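Local coordinates for protein Protease/Reverse transcriptase/ribonuclease H (Eastern chimpanzee simian foamy virus, PDB 7KSF) that probably matures its own polyprotein as an aspartic protease, copies viral RNA into double-stranded DNA as a reverse transcriptase and degrades the copied RNA as a ribonuclease H, at residues Asn608-Gly613 and Gln639-Ala644; Asp595-Lys600 and Lys737-Gly742; Ala8-Thr13 and Glu30-Asp35; Glu34-Ile39 and Tyr56-Lys61; Gln452-Lys457 and Gln516-Tyr521. The protein carries 1 engineered substitution. All blocks are in the same frame, centred on the assembly; numbering follows the deposited sequence.

In the fold
The five contacts fall into three groups spread along an elongated chain. Interactions 1 and 2 belong to the RNase H domain, with centres about 7 Å apart: their strands are neighbours in one sheet, where Gly-611 O and Ser-597 N lie 2.8 Å apart, and both reach the same calcium ion, through Glu-642 and Gly-596. Interactions 3 and 4, in the protease, have centres about 9 Å apart, and the salt bridge of Lys-11 NZ with Glu-36 OE2 (2.8 Å) ties them together. The RNase H and protease contacts are far apart, about 83 Å between the centres of interactions 1 and 3. Interaction 5 lies about 58 Å from interaction 1, centre to centre, in a second sheet with the same strand order.

Interaction 1: Asn608-Gly613 and Gln639-Ala644; sequences NNAGMG and QMAEIA. With CA (calcium ion), chain B.
Ala-610 and Met-612 of the strand reach across to Ala-641 and Ala-644 on the helix, and these small residues let the two elements come close. The methyl groups of Ala-610 and Ala-641 meet end to end, CB to CB at 4.0 Å, with Gly-611 O at the same distance from Ala-641 CB. Met-612 supplies the longer reach. Its CG sits between the backbone N and the carbonyl carbon (chi1 67°), and the chain beyond is extended, which carries the sulfur one turn further along the helix. There Met-612 SD packs against Ala-644 CB at 3.8 Å, while its CB rests near the carbonyl oxygen of Ala-641. No hydrogen bond crosses between the segments; the contact is mainly apolar and buried.

On another side of the same helical turn, Glu-642 points away from the strand, and its extended side chain brings OE2 to the calcium ion, which Gly-596 O also binds in the model, although the detailed coordination is uncertain. This is consistent with the metal-binding acidic centre of RNases H, and Asp-665 touches Glu-642 from a nearby loop.

The axes of the two segments approach to 7.3 Å, inclined by 35°. Backbone bonds hold strand 610-618 between strands 590-597 and 624-634, and Leu-633 of the latter touches Ala-610, Met-612 and Ala-641, so that helix 638-654 packs on the face of this antiparallel part of the sheet.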
# COMPACT_ATOMS: atom_id res chain seq x y z
N ASN A 608 -34.08 4.77 38.96
CA ASN A 608 -33.52 3.79 38.03
C ASN A 608 -32.14 3.36 38.50
O ASN A 608 -31.51 4.02 39.33
CB ASN A 608 -33.45 4.36 36.61
CG ASN A 608 -34.74 4.20 35.85
OD1 ASN A 608 -35.43 3.18 35.97
ND2 ASN A 608 -35.10 5.21 35.06
N ASN A 609 -31.69 2.24 37.96
CA ASN A 609 -30.36 1.70 38.21
C ASN A 609 -30.03 0.75 37.07
O ASN A 609 -30.91 0.05 36.57
CB ASN A 609 -30.30 0.97 39.57
CG ASN A 609 -28.93 0.41 39.86
OD1 ASN A 609 -28.79 -0.71 40.36
ND2 ASN A 609 -27.89 1.17 39.54
N ALA A 610 -28.76 0.74 36.65
CA ALA A 610 -28.35 -0.01 35.47
C ALA A 610 -27.13 -0.86 35.77
O ALA A 610 -26.39 -0.62 36.73
CB ALA A 610 -28.06 0.92 34.29
N GLY A 611 -26.92 -1.86 34.92
CA GLY A 611 -25.78 -2.75 35.02
C GLY A 611 -25.53 -3.50 33.73
O GLY A 611 -26.42 -4.19 33.22
N MET A 612 -24.32 -3.38 33.19
CA MET A 612 -23.95 -3.99 31.93
C MET A 612 -22.96 -5.13 32.16
O MET A 612 -22.35 -5.25 33.22
CB MET A 612 -23.36 -2.95 30.97
CG MET A 612 -22.02 -2.38 31.42
SD MET A 612 -21.49 -0.99 30.40
CE MET A 612 -19.83 -0.72 31.01
N GLY A 613 -22.81 -5.97 31.14
CA GLY A 613 -21.92 -7.11 31.23
C GLY A 613 -21.15 -7.34 29.95
O GLY A 613 -21.71 -7.24 28.85
N GLN A 639 -31.61 -0.20 27.89
CA GLN A 639 -30.95 -0.22 26.60
C GLN A 639 -29.66 0.60 26.64
O GLN A 639 -28.69 0.24 25.96
CB GLN A 639 -31.90 0.30 25.52
CG GLN A 639 -33.37 -0.06 25.75
CD GLN A 639 -33.70 -1.53 25.52
OE1 GLN A 639 -32.93 -2.43 25.89
NE2 GLN A 639 -34.85 -1.79 24.91
N MET A 640 -29.63 1.67 27.43
CA MET A 640 -28.37 2.38 27.65
C MET A 640 -27.34 1.45 28.28
O MET A 640 -26.16 1.46 27.90
CB MET A 640 -28.60 3.60 28.54
CG MET A 640 -27.68 4.79 28.26
SD MET A 640 -25.93 4.46 28.54
CE MET A 640 -25.95 3.90 30.24
N ALA A 641 -27.76 0.64 29.25
CA ALA A 641 -26.88 -0.40 29.78
C ALA A 641 -26.46 -1.37 28.68
O ALA A 641 -25.34 -1.88 28.69
CB ALA A 641 -27.58 -1.14 30.92
N GLU A 642 -27.35 -1.64 27.72
CA GLU A 642 -26.97 -2.41 26.55
C GLU A 642 -26.29 -1.56 25.49
O GLU A 642 -25.63 -2.11 24.60
CB GLU A 642 -28.20 -3.11 25.96
CG GLU A 642 -28.82 -4.12 26.91
CD GLU A 642 -30.05 -4.80 26.35
OE1 GLU A 642 -30.79 -4.14 25.59
OE2 GLU A 642 -30.27 -5.99 26.66
N ILE A 643 -26.42 -0.23 25.58
CA ILE A 643 -25.68 0.66 24.70
C ILE A 643 -24.25 0.84 25.20
O ILE A 643 -23.28 0.66 24.44
CB ILE A 643 -26.39 2.01 24.57
CG1 ILE A 643 -27.56 1.92 23.58
CG2 ILE A 643 -25.42 3.10 24.13
CD1 ILE A 643 -28.31 3.23 23.40
N ALA A 644 -24.09 1.19 26.47
CA ALA A 644 -22.75 1.36 27.03
C ALA A 644 -21.99 0.05 27.12
O ALA A 644 -20.76 0.07 27.26
CB ALA A 644 -22.83 2.02 28.41
CA CA B . -30.05 -6.04 28.66

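Interaction 2: Asp595-Lys600 and Lys737-Gly742. With CA (calcium ion), chain B.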
# COMPACT_ATOMS: atom_id res chain seq x y z
N ASP A 595 -24.44 -7.17 27.23
CA ASP A 595 -25.81 -7.15 27.73
C ASP A 595 -25.92 -6.00 28.72
O ASP A 595 -24.92 -5.38 29.11
CB ASP A 595 -26.19 -8.48 28.38
CG ASP A 595 -27.68 -8.59 28.65
OD1 ASP A 595 -28.12 -8.12 29.72
OD2 ASP A 595 -28.40 -9.14 27.79
N GLY A 596 -27.15 -5.71 29.13
CA GLY A 596 -27.42 -4.67 30.10
C GLY A 596 -28.83 -4.73 30.67
O GLY A 596 -29.80 -4.93 29.93
N SER A 597 -28.94 -4.55 31.98
CA SER A 597 -30.21 -4.66 32.67
C SER A 597 -30.46 -3.38 33.46
O SER A 597 -29.56 -2.56 33.66
CB SER A 597 -30.23 -5.88 33.60
OG SER A 597 -29.84 -7.05 32.90
N ALA A 598 -31.71 -3.22 33.90
CA ALA A 598 -32.09 -2.04 34.68
C ALA A 598 -33.38 -2.37 35.44
O ALA A 598 -34.47 -2.27 34.89
CB ALA A 598 -32.26 -0.82 33.81
N ILE A 599 -33.22 -2.77 36.70
CA ILE A 599 -34.35 -3.01 37.59
C ILE A 599 -34.78 -1.67 38.17
O ILE A 599 -34.19 -0.63 37.87
CB ILE A 599 -34.00 -4.01 38.71
CG1 ILE A 599 -32.77 -3.53 39.49
CG2 ILE A 599 -33.77 -5.40 38.14
CD1 ILE A 599 -32.31 -4.48 40.57
N LYS A 600 -35.82 -1.68 38.99
CA LYS A 600 -36.30 -0.46 39.62
C LYS A 600 -35.38 -0.09 40.78
O LYS A 600 -35.01 -0.94 41.59
CB LYS A 600 -37.73 -0.64 40.11
CG LYS A 600 -38.70 -1.03 39.01
CD LYS A 600 -40.12 -1.19 39.53
CE LYS A 600 -41.07 -1.53 38.39
NZ LYS A 600 -42.48 -1.66 38.86
N LYS A 737 -25.88 -12.72 32.40
CA LYS A 737 -25.71 -12.95 33.83
C LYS A 737 -24.87 -11.85 34.46
O LYS A 737 -25.21 -11.32 35.53
CB LYS A 737 -25.06 -14.32 34.07
CG LYS A 737 -24.76 -14.62 35.53
CD LYS A 737 -24.10 -15.98 35.70
CE LYS A 737 -23.84 -16.28 37.16
NZ LYS A 737 -23.22 -17.62 37.35
N LEU A 738 -23.77 -11.47 33.81
CA LEU A 738 -22.92 -10.41 34.35
C LEU A 738 -23.63 -9.07 34.35
O LEU A 738 -23.53 -8.30 35.31
CB LEU A 738 -21.62 -10.33 33.56
CG LEU A 738 -20.73 -11.56 33.63
CD1 LEU A 738 -19.49 -11.36 32.78
CD2 LEU A 738 -20.34 -11.88 35.06
N ALA A 739 -24.36 -8.75 33.28
CA ALA A 739 -25.11 -7.50 33.24
C ALA A 739 -26.15 -7.46 34.36
O ALA A 739 -26.36 -6.40 34.97
CB ALA A 739 -25.78 -7.33 31.88
N THR A 740 -26.79 -8.59 34.63
CA THR A 740 -27.78 -8.63 35.71
C THR A 740 -27.12 -8.43 37.07
O THR A 740 -27.65 -7.72 37.92
CB THR A 740 -28.55 -9.95 35.66
OG1 THR A 740 -29.09 -10.14 34.35
CG2 THR A 740 -29.69 -9.94 36.67
N GLN A 741 -25.94 -9.04 37.27
CA GLN A 741 -25.24 -8.88 38.55
C GLN A 741 -24.90 -7.43 38.82
O GLN A 741 -25.10 -6.94 39.94
CB GLN A 741 -23.97 -9.73 38.56
CG GLN A 741 -24.23 -11.22 38.57
CD GLN A 741 -22.95 -12.03 38.71
OE1 GLN A 741 -21.86 -11.47 38.75
NE2 GLN A 741 -23.09 -13.34 38.79
N GLY A 742 -24.39 -6.71 37.82
CA GLY A 742 -24.10 -5.30 38.00
C GLY A 742 -25.34 -4.46 38.22
O GLY A 742 -25.29 -3.46 38.93
CA CA B . -30.05 -6.04 28.66
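Van der Waals contact centres on Ala-739, whose methyl group is set down on the strand at Asp-595 and Gly-596. Its CB lies 3.3 Å from Asp-595 OD1 and 3.5 Å from Gly-596 N, and the CA atoms of Gly-596 and Ala-739 are 4.8 Å apart, a close approach that the small residues permit.

The polar contact is slight: Ser-597 OG donates a weak hydrogen bond to Thr-740 OG1, 3.5 Å long. Thr-740 OG1 has a firmer partner within its own helix, the carbonyl oxygen of Asp-736, so the serine adds only a secondary tie between strand and helix.

Metal binding comes from the strand, where the carbonyl oxygen of Gly-596 is modelled with Glu-642 as a ligand of the calcium ion, in a coordination whose details remain uncertain. Asp-595 OD1 lies 3.0 Å from the ion, but is not assigned as a ligand. Asp-665 and Asp-736 also bring carboxylates close to Asp-595, a cluster consistent with the acidic active centre of RNases H.

The strand and helix axes run at 31° and approach to 6.5 Å. Helix 727-744 packs on strand 590-597 and touches strand 624-634, and helix 638-654 also contacts residues 595-600.

Interaction 3: Ala8-Thr13 and Glu30-Asp35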
# COMPACT_ATOMS: atom_id res chain seq x y z
N ALA A 8 39.55 4.68 0.12
CA ALA A 8 40.89 4.41 -0.37
C ALA A 8 41.17 5.25 -1.60
O ALA A 8 40.27 5.51 -2.41
CB ALA A 8 41.06 2.92 -0.70
N GLU A 9 42.42 5.67 -1.74
CA GLU A 9 42.89 6.39 -2.92
C GLU A 9 44.03 5.60 -3.57
O GLU A 9 44.96 5.19 -2.88
CB GLU A 9 43.37 7.80 -2.55
CG GLU A 9 44.10 8.52 -3.66
CD GLU A 9 44.64 9.87 -3.22
OE1 GLU A 9 44.03 10.49 -2.32
OE2 GLU A 9 45.68 10.30 -3.77
N ILE A 10 43.94 5.40 -4.88
CA ILE A 10 44.93 4.62 -5.63
C ILE A 10 45.85 5.53 -6.45
O ILE A 10 47.06 5.58 -6.23
CB ILE A 10 44.26 3.54 -6.51
CG1 ILE A 10 45.26 2.98 -7.52
CG2 ILE A 10 43.03 4.09 -7.20
CD1 ILE A 10 44.71 1.81 -8.34
N LYS A 11 45.28 6.27 -7.41
CA LYS A 11 46.02 7.23 -8.24
C LYS A 11 45.31 8.58 -8.18
O LYS A 11 44.76 9.06 -9.18
CB LYS A 11 46.16 6.73 -9.67
CG LYS A 11 47.11 5.56 -9.86
CD LYS A 11 47.31 5.24 -11.33
CE LYS A 11 48.31 4.11 -11.52
NZ LYS A 11 48.55 3.84 -12.97
N GLY A 12 45.33 9.21 -7.00
CA GLY A 12 44.69 10.50 -6.83
C GLY A 12 43.19 10.42 -6.66
O GLY A 12 42.63 11.06 -5.77
N THR A 13 42.53 9.63 -7.50
CA THR A 13 41.09 9.50 -7.45
C THR A 13 40.68 8.61 -6.28
O THR A 13 41.17 7.48 -6.15
CB THR A 13 40.56 8.93 -8.77
OG1 THR A 13 41.25 7.71 -9.07
CG2 THR A 13 40.77 9.92 -9.90
N GLU A 30 40.00 -1.98 -13.91
CA GLU A 30 40.86 -2.20 -15.07
C GLU A 30 41.53 -0.92 -15.56
O GLU A 30 42.65 -0.97 -16.08
CB GLU A 30 40.04 -2.84 -16.20
CG GLU A 30 39.56 -4.26 -15.92
CD GLU A 30 38.69 -4.82 -17.03
OE1 GLU A 30 38.32 -4.04 -17.93
OE2 GLU A 30 38.39 -6.03 -17.00
N SER A 31 40.86 0.23 -15.41
CA SER A 31 41.34 1.46 -16.04
C SER A 31 42.63 1.98 -15.43
O SER A 31 43.25 2.88 -16.01
CB SER A 31 40.26 2.54 -15.95
OG SER A 31 40.13 3.01 -14.62
N PHE A 32 43.06 1.46 -14.28
CA PHE A 32 44.29 1.90 -13.65
C PHE A 32 45.49 1.03 -13.99
O PHE A 32 46.63 1.45 -13.75
CB PHE A 32 44.13 1.93 -12.12
CG PHE A 32 43.14 2.95 -11.64
CD1 PHE A 32 43.49 4.29 -11.56
CD2 PHE A 32 41.87 2.57 -11.25
CE1 PHE A 32 42.58 5.23 -11.11
CE2 PHE A 32 40.96 3.50 -10.80
CZ PHE A 32 41.32 4.83 -10.73
N LEU A 33 45.28 -0.16 -14.55
CA LEU A 33 46.36 -1.10 -14.80
C LEU A 33 46.81 -1.12 -16.25
O LEU A 33 47.55 -2.02 -16.64
CB LEU A 33 45.92 -2.51 -14.36
CG LEU A 33 45.38 -2.58 -12.93
CD1 LEU A 33 45.06 -4.02 -12.58
CD2 LEU A 33 46.36 -1.98 -11.94
N GLU A 34 46.39 -0.14 -17.05
CA GLU A 34 46.83 -0.09 -18.44
C GLU A 34 48.27 0.41 -18.54
O GLU A 34 49.11 -0.22 -19.19
CB GLU A 34 45.89 0.81 -19.25
CG GLU A 34 44.46 0.31 -19.29
CD GLU A 34 43.49 1.33 -19.84
OE1 GLU A 34 43.91 2.49 -20.08
OE2 GLU A 34 42.31 0.98 -20.05
N ASP A 35 48.57 1.54 -17.89
CA ASP A 35 49.92 2.09 -17.94
C ASP A 35 50.93 1.18 -17.25
O ASP A 35 52.10 1.16 -17.65
CB ASP A 35 49.93 3.47 -17.28
CG ASP A 35 48.85 4.39 -17.82
OD1 ASP A 35 48.50 4.25 -19.01
OD2 ASP A 35 48.36 5.25 -17.05
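Lys-11 NZ donates a hydrogen bond of 3.2 Å to the carbonyl oxygen of Phe-32, lying in the carbonyl plane with a C=O...N angle of 150°. The same ammonium group forms a salt bridge with Glu-36, while Asp-35 OD2 stands 4.3 Å from Lys-11 NZ, where it probably adds to the negative field but is too far for a salt bridge. The lysine chain is extended beyond CG and runs past the phenylalanine in the opposite sense, so that its methylenes line the ring edge, Lys-11 CD lying 3.9 Å from Phe-32 CD1.

The ring is enclosed on several sides. Ile-10 CG2 sits over one face in a CH-pi contact, 4.1 Å from the ring centroid and 13° off the normal, and Ile-10 CD1 reaches back to Phe-32 CG at 3.8 Å. Ser-31 OG lies above the opposite face, toward the rim. Thr-13 OG1 comes to the edge near CZ.

Between strands 6-9 and 14-19 of the protease sheet, the turn is thus held against the loop that follows strand 26-29. Lysine serves both halves of the contact, with its aliphatic part packed on an aromatic edge and its ammonium group, probably stabilised by two nearby carboxylates, hydrogen-bonded to the Phe-32 carbonyl at a partly exposed surface.

Interaction 4: Glu34-Ile39 and Tyr56-Lys61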
# COMPACT_ATOMS: atom_id res chain seq x y z
N GLU A 34 46.39 -0.14 -17.05
CA GLU A 34 46.83 -0.09 -18.44
C GLU A 34 48.27 0.41 -18.54
O GLU A 34 49.11 -0.22 -19.19
CB GLU A 34 45.89 0.81 -19.25
CG GLU A 34 44.46 0.31 -19.29
CD GLU A 34 43.49 1.33 -19.84
OE1 GLU A 34 43.91 2.49 -20.08
OE2 GLU A 34 42.31 0.98 -20.05
N ASP A 35 48.57 1.54 -17.89
CA ASP A 35 49.92 2.09 -17.94
C ASP A 35 50.93 1.18 -17.25
O ASP A 35 52.10 1.16 -17.65
CB ASP A 35 49.93 3.47 -17.28
CG ASP A 35 48.85 4.39 -17.82
OD1 ASP A 35 48.50 4.25 -19.01
OD2 ASP A 35 48.36 5.25 -17.05
N GLU A 36 50.51 0.44 -16.23
CA GLU A 36 51.44 -0.35 -15.45
C GLU A 36 51.93 -1.56 -16.24
O GLU A 36 51.20 -2.14 -17.05
CB GLU A 36 50.79 -0.81 -14.15
CG GLU A 36 50.27 0.33 -13.28
CD GLU A 36 51.35 1.34 -12.92
OE1 GLU A 36 52.52 0.94 -12.74
OE2 GLU A 36 51.02 2.54 -12.83
N GLN A 37 53.18 -1.94 -16.00
CA GLN A 37 53.82 -3.06 -16.69
C GLN A 37 53.51 -4.37 -15.98
O GLN A 37 53.45 -4.41 -14.74
CB GLN A 37 55.33 -2.85 -16.77
CG GLN A 37 55.77 -1.77 -17.76
CD GLN A 37 55.47 -0.36 -17.29
OE1 GLN A 37 55.02 -0.15 -16.16
NE2 GLN A 37 55.71 0.62 -18.15
N PRO A 38 53.31 -5.46 -16.72
CA PRO A 38 52.94 -6.73 -16.09
C PRO A 38 54.15 -7.53 -15.64
O PRO A 38 55.13 -7.68 -16.37
CB PRO A 38 52.16 -7.45 -17.20
CG PRO A 38 52.62 -6.81 -18.50
CD PRO A 38 53.46 -5.59 -18.18
N ILE A 39 54.08 -8.06 -14.42
CA ILE A 39 55.16 -8.90 -13.91
C ILE A 39 55.16 -10.25 -14.61
O ILE A 39 56.18 -10.70 -15.15
CB ILE A 39 55.04 -9.06 -12.38
CG1 ILE A 39 55.14 -7.69 -11.70
CG2 ILE A 39 56.10 -10.01 -11.85
CD1 ILE A 39 54.91 -7.75 -10.21
N TYR A 56 50.35 -7.37 -11.88
CA TYR A 56 51.15 -6.17 -11.63
C TYR A 56 51.54 -6.06 -10.16
O TYR A 56 51.36 -7.01 -9.39
CB TYR A 56 50.38 -4.91 -12.04
CG TYR A 56 49.67 -5.00 -13.38
CD1 TYR A 56 48.41 -5.58 -13.48
CD2 TYR A 56 50.25 -4.48 -14.53
CE1 TYR A 56 47.75 -5.66 -14.69
CE2 TYR A 56 49.59 -4.56 -15.75
CZ TYR A 56 48.35 -5.14 -15.82
OH TYR A 56 47.70 -5.21 -17.03
N TYR A 57 52.07 -4.91 -9.77
CA TYR A 57 52.41 -4.63 -8.37
C TYR A 57 52.38 -3.12 -8.19
O TYR A 57 53.30 -2.43 -8.63
CB TYR A 57 53.77 -5.21 -8.01
CG TYR A 57 54.06 -5.27 -6.52
CD1 TYR A 57 53.61 -6.31 -5.74
CD2 TYR A 57 54.81 -4.27 -5.91
CE1 TYR A 57 53.87 -6.37 -4.38
CE2 TYR A 57 55.09 -4.31 -4.56
CZ TYR A 57 54.62 -5.36 -3.79
OH TYR A 57 54.89 -5.41 -2.45
N VAL A 58 51.32 -2.61 -7.56
CA VAL A 58 51.07 -1.18 -7.46
C VAL A 58 50.94 -0.80 -5.99
O VAL A 58 50.76 -1.64 -5.12
CB VAL A 58 49.81 -0.75 -8.25
CG1 VAL A 58 49.99 -1.00 -9.74
CG2 VAL A 58 48.58 -1.47 -7.73
N THR A 59 51.03 0.51 -5.74
CA THR A 59 50.91 1.07 -4.41
C THR A 59 49.68 1.97 -4.35
O THR A 59 49.39 2.70 -5.31
CB THR A 59 52.16 1.87 -4.03
OG1 THR A 59 53.32 1.06 -4.23
CG2 THR A 59 52.10 2.30 -2.57
N PHE A 60 48.97 1.92 -3.23
CA PHE A 60 47.75 2.69 -3.05
C PHE A 60 47.53 2.93 -1.56
O PHE A 60 48.06 2.21 -0.71
CB PHE A 60 46.54 1.98 -3.67
CG PHE A 60 46.37 0.57 -3.19
CD1 PHE A 60 45.59 0.29 -2.07
CD2 PHE A 60 46.97 -0.48 -3.85
CE1 PHE A 60 45.43 -1.01 -1.63
CE2 PHE A 60 46.81 -1.78 -3.42
CZ PHE A 60 46.04 -2.05 -2.31
N LYS A 61 46.74 3.95 -1.26
CA LYS A 61 46.42 4.31 0.12
C LYS A 61 45.13 3.63 0.56
O LYS A 61 44.16 3.57 -0.20
CB LYS A 61 46.29 5.82 0.27
CG LYS A 61 47.54 6.61 -0.05
CD LYS A 61 47.30 8.10 0.12
CE LYS A 61 48.54 8.91 -0.25
NZ LYS A 61 48.31 10.37 -0.13
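In the aspartic protease region, the irregular loop leading into strand 40-43 wraps the Tyr-56 end of strand 52-62, and the ring of Tyr-56 carries most of the contact. Two successive carbonyl oxygens of the loop lie beside the edge of this ring, near its plane: Gln-37 O is 3.2 Å from Tyr-56 CD2, and Glu-36 O the same distance from Tyr-56 CE2. Glu-36 CB joins them beside Tyr-56 CD2, at 3.7 Å. Pro-38 CA approaches the ring obliquely, and Pro-38 CB lies 4.1 Å from Tyr-56 CE2.

Aliphatic groups extend the contact along the strand. Glu-36 CG, anti to the carbonyl carbon (chi1 -57°), lies against Val-58 CG1 at 3.8 Å; the bend at chi2 (-57°) then turns the carboxylate to Lys-11, where OE2 forms a salt bridge. Ile-39 sends its outer methyl over the strand, with CD1 3.5 Å from Tyr-57 CB and 3.7 Å from Tyr-56 O. Beyond these segments, Leu-33 also touches Tyr-56, and the backbone of Ile-39 bonds to Val-55 where strand 40-43 begins to pair with strand 52-62.

No hydrogen bond joins the two segments directly. The hold rests on van der Waals packing round the tyrosine, whose polar edge may tolerate the two carbonyl oxygens, while the salt bridge of Glu-36 with Lys-11 and the backbone bonding of Ile-39 with Val-55 supply polar ties to neighbouring residues.

Interaction 5: Gln452-Lys457 and Gln516-Tyr521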
# COMPACT_ATOMS: atom_id res chain seq x y z
N GLN A 452 -18.31 -3.35 -31.29
CA GLN A 452 -18.08 -1.99 -30.85
C GLN A 452 -16.94 -1.92 -29.84
O GLN A 452 -16.71 -2.85 -29.05
CB GLN A 452 -19.35 -1.40 -30.23
CG GLN A 452 -20.51 -1.27 -31.20
CD GLN A 452 -21.62 -0.39 -30.65
OE1 GLN A 452 -21.46 0.27 -29.63
NE2 GLN A 452 -22.76 -0.39 -31.33
N ARG A 453 -16.21 -0.81 -29.87
CA ARG A 453 -15.11 -0.60 -28.95
C ARG A 453 -15.63 -0.32 -27.54
O ARG A 453 -16.79 0.05 -27.34
CB ARG A 453 -14.22 0.55 -29.43
CG ARG A 453 -13.64 0.34 -30.81
CD ARG A 453 -12.80 1.53 -31.25
NE ARG A 453 -13.60 2.74 -31.36
CZ ARG A 453 -13.10 3.93 -31.69
NH1 ARG A 453 -11.80 4.06 -31.94
NH2 ARG A 453 -13.89 4.99 -31.77
N LEU A 454 -14.76 -0.51 -26.56
CA LEU A 454 -15.13 -0.38 -25.16
C LEU A 454 -14.94 1.06 -24.72
O LEU A 454 -13.82 1.58 -24.73
CB LEU A 454 -14.29 -1.33 -24.29
CG LEU A 454 -14.95 -2.00 -23.09
CD1 LEU A 454 -13.99 -2.98 -22.44
CD2 LEU A 454 -15.43 -0.97 -22.07
N VAL A 455 -16.03 1.71 -24.32
CA VAL A 455 -16.02 3.09 -23.85
C VAL A 455 -16.13 3.09 -22.33
O VAL A 455 -17.02 2.44 -21.77
CB VAL A 455 -17.15 3.91 -24.48
CG1 VAL A 455 -17.34 5.23 -23.73
CG2 VAL A 455 -16.86 4.17 -25.95
N ILE A 456 -15.24 3.83 -21.67
CA ILE A 456 -15.20 3.91 -20.22
C ILE A 456 -15.23 5.37 -19.81
O ILE A 456 -14.33 6.14 -20.18
CB ILE A 456 -13.96 3.22 -19.63
CG1 ILE A 456 -13.83 1.80 -20.18
CG2 ILE A 456 -14.02 3.20 -18.12
CD1 ILE A 456 -12.56 1.11 -19.74
N LYS A 457 -16.25 5.76 -19.06
CA LYS A 457 -16.35 7.11 -18.51
C LYS A 457 -15.98 7.07 -17.04
O LYS A 457 -16.56 6.30 -16.27
CB LYS A 457 -17.76 7.68 -18.71
CG LYS A 457 -18.14 7.88 -20.17
CD LYS A 457 -19.49 8.58 -20.29
CE LYS A 457 -19.80 8.96 -21.73
NZ LYS A 457 -21.06 9.73 -21.83
N GLN A 516 -10.51 -5.65 -28.50
CA GLN A 516 -11.03 -4.39 -29.01
C GLN A 516 -10.33 -3.22 -28.35
O GLN A 516 -9.97 -3.28 -27.16
CB GLN A 516 -12.54 -4.29 -28.78
CG GLN A 516 -13.36 -5.13 -29.73
CD GLN A 516 -13.30 -4.62 -31.15
OE1 GLN A 516 -13.13 -3.43 -31.39
NE2 GLN A 516 -13.42 -5.53 -32.12
N GLU A 517 -10.05 -2.20 -29.18
CA GLU A 517 -9.46 -0.98 -28.64
C GLU A 517 -10.39 -0.35 -27.61
O GLU A 517 -11.62 -0.47 -27.69
CB GLU A 517 -9.17 0.02 -29.76
CG GLU A 517 -8.25 -0.52 -30.85
CD GLU A 517 -8.03 0.49 -31.96
OE1 GLU A 517 -8.53 1.63 -31.86
OE2 GLU A 517 -7.34 0.14 -32.95
N ILE A 518 -9.80 0.33 -26.64
CA ILE A 518 -10.52 0.93 -25.52
C ILE A 518 -10.33 2.44 -25.57
O ILE A 518 -9.19 2.92 -25.64
CB ILE A 518 -10.05 0.36 -24.17
CG1 ILE A 518 -10.26 -1.15 -24.12
CG2 ILE A 518 -10.76 1.06 -23.02
CD1 ILE A 518 -9.80 -1.77 -22.83
N LEU A 519 -11.43 3.17 -25.54
CA LEU A 519 -11.41 4.63 -25.47
C LEU A 519 -11.97 5.06 -24.12
O LEU A 519 -13.04 4.62 -23.72
CB LEU A 519 -12.22 5.25 -26.61
CG LEU A 519 -11.56 5.35 -27.99
CD1 LEU A 519 -11.40 3.98 -28.64
CD2 LEU A 519 -12.37 6.28 -28.87
N VAL A 520 -11.23 5.92 -23.43
CA VAL A 520 -11.58 6.36 -22.09
C VAL A 520 -11.88 7.85 -22.13
O VAL A 520 -11.08 8.63 -22.65
CB VAL A 520 -10.47 6.05 -21.07
CG1 VAL A 520 -10.88 6.50 -19.68
CG2 VAL A 520 -10.15 4.57 -21.08
N TYR A 521 -13.04 8.23 -21.61
CA TYR A 521 -13.41 9.63 -21.48
C TYR A 521 -13.25 10.05 -20.02
O TYR A 521 -13.57 9.29 -19.11
CB TYR A 521 -14.84 9.86 -21.96
CG TYR A 521 -15.02 9.63 -23.44
CD1 TYR A 521 -15.20 8.35 -23.95
CD2 TYR A 521 -15.00 10.69 -24.34
CE1 TYR A 521 -15.35 8.13 -25.30
CE2 TYR A 521 -15.15 10.48 -25.69
CZ TYR A 521 -15.33 9.20 -26.17
OH TYR A 521 -15.48 8.98 -27.52
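Tyr-521 N donates to Ile-456 O at 2.8 Å, the shortest in a ladder of backbone hydrogen bonds between two parallel strands. Leu-519 N bonds to Leu-454 O at 3.0 Å, Ile-456 N returns a bond to Leu-519 O at 3.1 Å, and a weak one from Leu-454 N to Glu-517 O (3.3 Å) lies at the start of the ladder. Leu-454 and Ile-456 thus use both N and O, bonding to the residues that flank their partners Ile-518 and Val-520, as in parallel pairing.

At the strands' start the Arg-453 guanidinium is laid over Leu-519, whose CD1 sits on one face. Glu-517 OE1 stands near the guanidinium plane, 4.1 Å from Arg-453 NH1 and beyond a salt bridge; the arginine's firm partner is Glu-472, through NH2.

Further along that face, Val-455 CG1 meets Tyr-521 CD1 obliquely at 3.8 Å. On the other face Ile-456 CD1 touches Ile-518 CG2 at 3.7 Å, and Leu-454, Ile-456 and Ile-518 pack against helix 494-513.

Strands 454-460 and 518-522 form the parallel centre of a five-stranded mixed sheet in the order 3-2-1-4-5, flanked by strands 464-471 and 557-561, the RNase H-like topology probably corresponding to the connection domain of retroviral reverse transcriptases.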